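Local atomic coordinates of aminoglycoside N(3)-acetyltransferase III (Serratia marcescens, PDB entry 7LAO), a protein that transfers an acetyl group from acetyl-CoA to the 3-amino group of 2-deoxystreptamine antibiotics such as gentamicin, conferring resistance to them. Residues A46-V51 / V123-L128. Numbering follows the deposited sequence.
Sequences ALRAAV and VAVGPL
The guanidinium of R48 donates through NH2 to the carbonyl oxygen of V125, with NH2 2.9 Å from V125 O. This one hydrogen bond ties helix 40-51, packed on the mixed sheet of the antibiotic N-acetyltransferase fold, to the C-terminal end of strand 122-125. Strand 56-60, the antiparallel neighbour of 122-125 in the sheet, carries L57, against which R48, L47 and V51 of the helix pack. Arm length is needed, because the backbones stay well apart: the nearest CA atoms, those of R48 and G126, are 9.0 Å from each other. The R48 chain leaves with CG anti to the backbone N (chi1 165°), then bends at chi2 and chi3, which brings the flat end group to the strand.

V125 O lies at the edge of the guanidinium, almost in its plane, and the N-H...O angle of 151° is moderately bent. Seen from the carbonyl the fit is less regular: NH2 stands above the carbonyl plane and not on a lone pair. The other terminal nitrogen, NH1, is hydrogen-bonded to the carbonyl oxygens of G52 and G55, at the two ends of the short link between helix 40-51 and strand 56-60. One planar group therefore joins three backbone carbonyls, which should fix its rotation and tether the helix end, the link and the strand end together.

The rest of the contact is slight, with 94 Å² buried in all. V125 is buried, and its CB points toward the helix segment, 3.8 Å from R48 NH2. Its CG1 is anti to the backbone N (chi1 -159°), and this methyl approaches the NH2 end obliquely, CG1 being 3.9 Å from R48 NH2.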
loop_
_atom_site.group_PDB
_atom_site.type_symbol
_atom_site.label_atom_id
_atom_site.label_comp_id
_atom_site.label_asym_id
_atom_site.label_seq_id
_atom_site.Cartn_x
_atom_site.Cartn_y
_atom_site.Cartn_z
ATOM N N ALA A 46 -5.461 14.086 11.978
ATOM C CA ALA A 46 -6.674 13.421 12.450
ATOM C C ALA A 46 -6.451 11.929 12.627
ATOM O O ALA A 46 -6.974 11.315 13.575
ATOM C CB ALA A 46 -7.810 13.633 11.450
ATOM N N LEU A 47 -5.801 11.307 11.654
ATOM C CA LEU A 47 -5.509 9.877 11.794
ATOM C C LEU A 47 -4.656 9.609 13.036
ATOM O O LEU A 47 -4.830 8.590 13.733
ATOM C CB LEU A 47 -4.809 9.370 10.538
ATOM C CG LEU A 47 -5.679 9.225 9.297
ATOM C CD1 LEU A 47 -4.794 9.312 8.034
ATOM C CD2 LEU A 47 -6.436 7.859 9.343
ATOM N N ARG A 48 -3.678 10.471 13.300
ATOM C CA ARG A 48 -2.849 10.288 14.488
ATOM C C ARG A 48 -3.671 10.478 15.746
ATOM O O ARG A 48 -3.577 9.675 16.686
ATOM C CB ARG A 48 -1.656 11.268 14.499
ATOM C CG ARG A 48 -1.001 11.342 15.879
ATOM C CD ARG A 48 -0.426 9.975 16.245
ATOM N NE ARG A 48 0.340 9.457 15.114
ATOM C CZ ARG A 48 0.838 8.222 15.043
ATOM N NH1 ARG A 48 0.678 7.378 16.064
ATOM N NH2 ARG A 48 1.453 7.841 13.932
ATOM N N ALA A 49 -4.543 11.504 15.753
ATOM C CA ALA A 49 -5.466 11.662 16.868
ATOM C C ALA A 49 -6.290 10.387 17.048
ATOM O O ALA A 49 -6.535 9.943 18.178
ATOM C CB ALA A 49 -6.393 12.875 16.643
ATOM N N ALA A 50 -6.740 9.794 15.941
ATOM C CA ALA A 50 -7.604 8.621 16.047
ATOM C C ALA A 50 -6.846 7.414 16.630
ATOM O O ALA A 50 -7.413 6.633 17.405
ATOM C CB ALA A 50 -8.171 8.252 14.676
ATOM N N VAL A 51 -5.593 7.192 16.230
ATOM C CA VAL A 51 -4.902 5.979 16.728
ATOM C C VAL A 51 -4.046 6.217 17.976
ATOM O O VAL A 51 -3.497 5.240 18.540
ATOM C CB VAL A 51 -4.034 5.331 15.628
ATOM C CG1 VAL A 51 -4.938 4.923 14.398
ATOM C CG2 VAL A 51 -2.822 6.253 15.273
ATOM N N VAL A 123 5.694 3.679 3.785
ATOM C CA VAL A 123 5.949 4.669 4.823
ATOM C C VAL A 123 5.169 4.185 6.033
ATOM O O VAL A 123 4.047 3.667 5.887
ATOM C CB VAL A 123 5.539 6.109 4.401
ATOM C CG1 VAL A 123 4.022 6.160 3.933
ATOM C CG2 VAL A 123 5.717 7.074 5.537
ATOM N N ALA A 124 5.761 4.320 7.222
ATOM C CA ALA A 124 5.092 3.986 8.488
ATOM C C ALA A 124 5.515 4.946 9.598
ATOM O O ALA A 124 6.652 5.450 9.614
ATOM C CB ALA A 124 5.368 2.559 8.954
ATOM N N VAL A 125 4.606 5.160 10.553
ATOM C CA VAL A 125 4.796 6.179 11.594
ATOM C C VAL A 125 4.134 5.700 12.863
ATOM O O VAL A 125 2.903 5.520 12.876
ATOM C CB VAL A 125 4.139 7.530 11.228
ATOM C CG1 VAL A 125 4.780 8.617 12.046
ATOM C CG2 VAL A 125 4.123 7.787 9.745
ATOM N N GLY A 126 4.912 5.605 13.957
ATOM C CA GLY A 126 4.411 5.062 15.197
ATOM C C GLY A 126 5.328 3.956 15.715
ATOM O O GLY A 126 6.367 3.670 15.118
ATOM N N PRO A 127 4.941 3.313 16.815
ATOM C CA PRO A 127 5.842 2.296 17.429
ATOM C C PRO A 127 6.313 1.233 16.462
ATOM O O PRO A 127 7.404 0.676 16.676
ATOM C CB PRO A 127 4.980 1.674 18.545
ATOM C CG PRO A 127 3.858 2.717 18.820
ATOM C CD PRO A 127 3.641 3.427 17.503
ATOM N N LEU A 128 5.509 0.845 15.477
ATOM C CA LEU A 128 5.885 -0.272 14.613
ATOM C C LEU A 128 6.625 0.208 13.378
ATOM O O LEU A 128 6.847 -0.568 12.463
ATOM C CB LEU A 128 4.664 -1.131 14.253
ATOM C CG LEU A 128 4.168 -1.982 15.395
ATOM C CD1 LEU A 128 2.769 -2.601 15.066
ATOM C CD2 LEU A 128 5.208 -3.134 15.686
#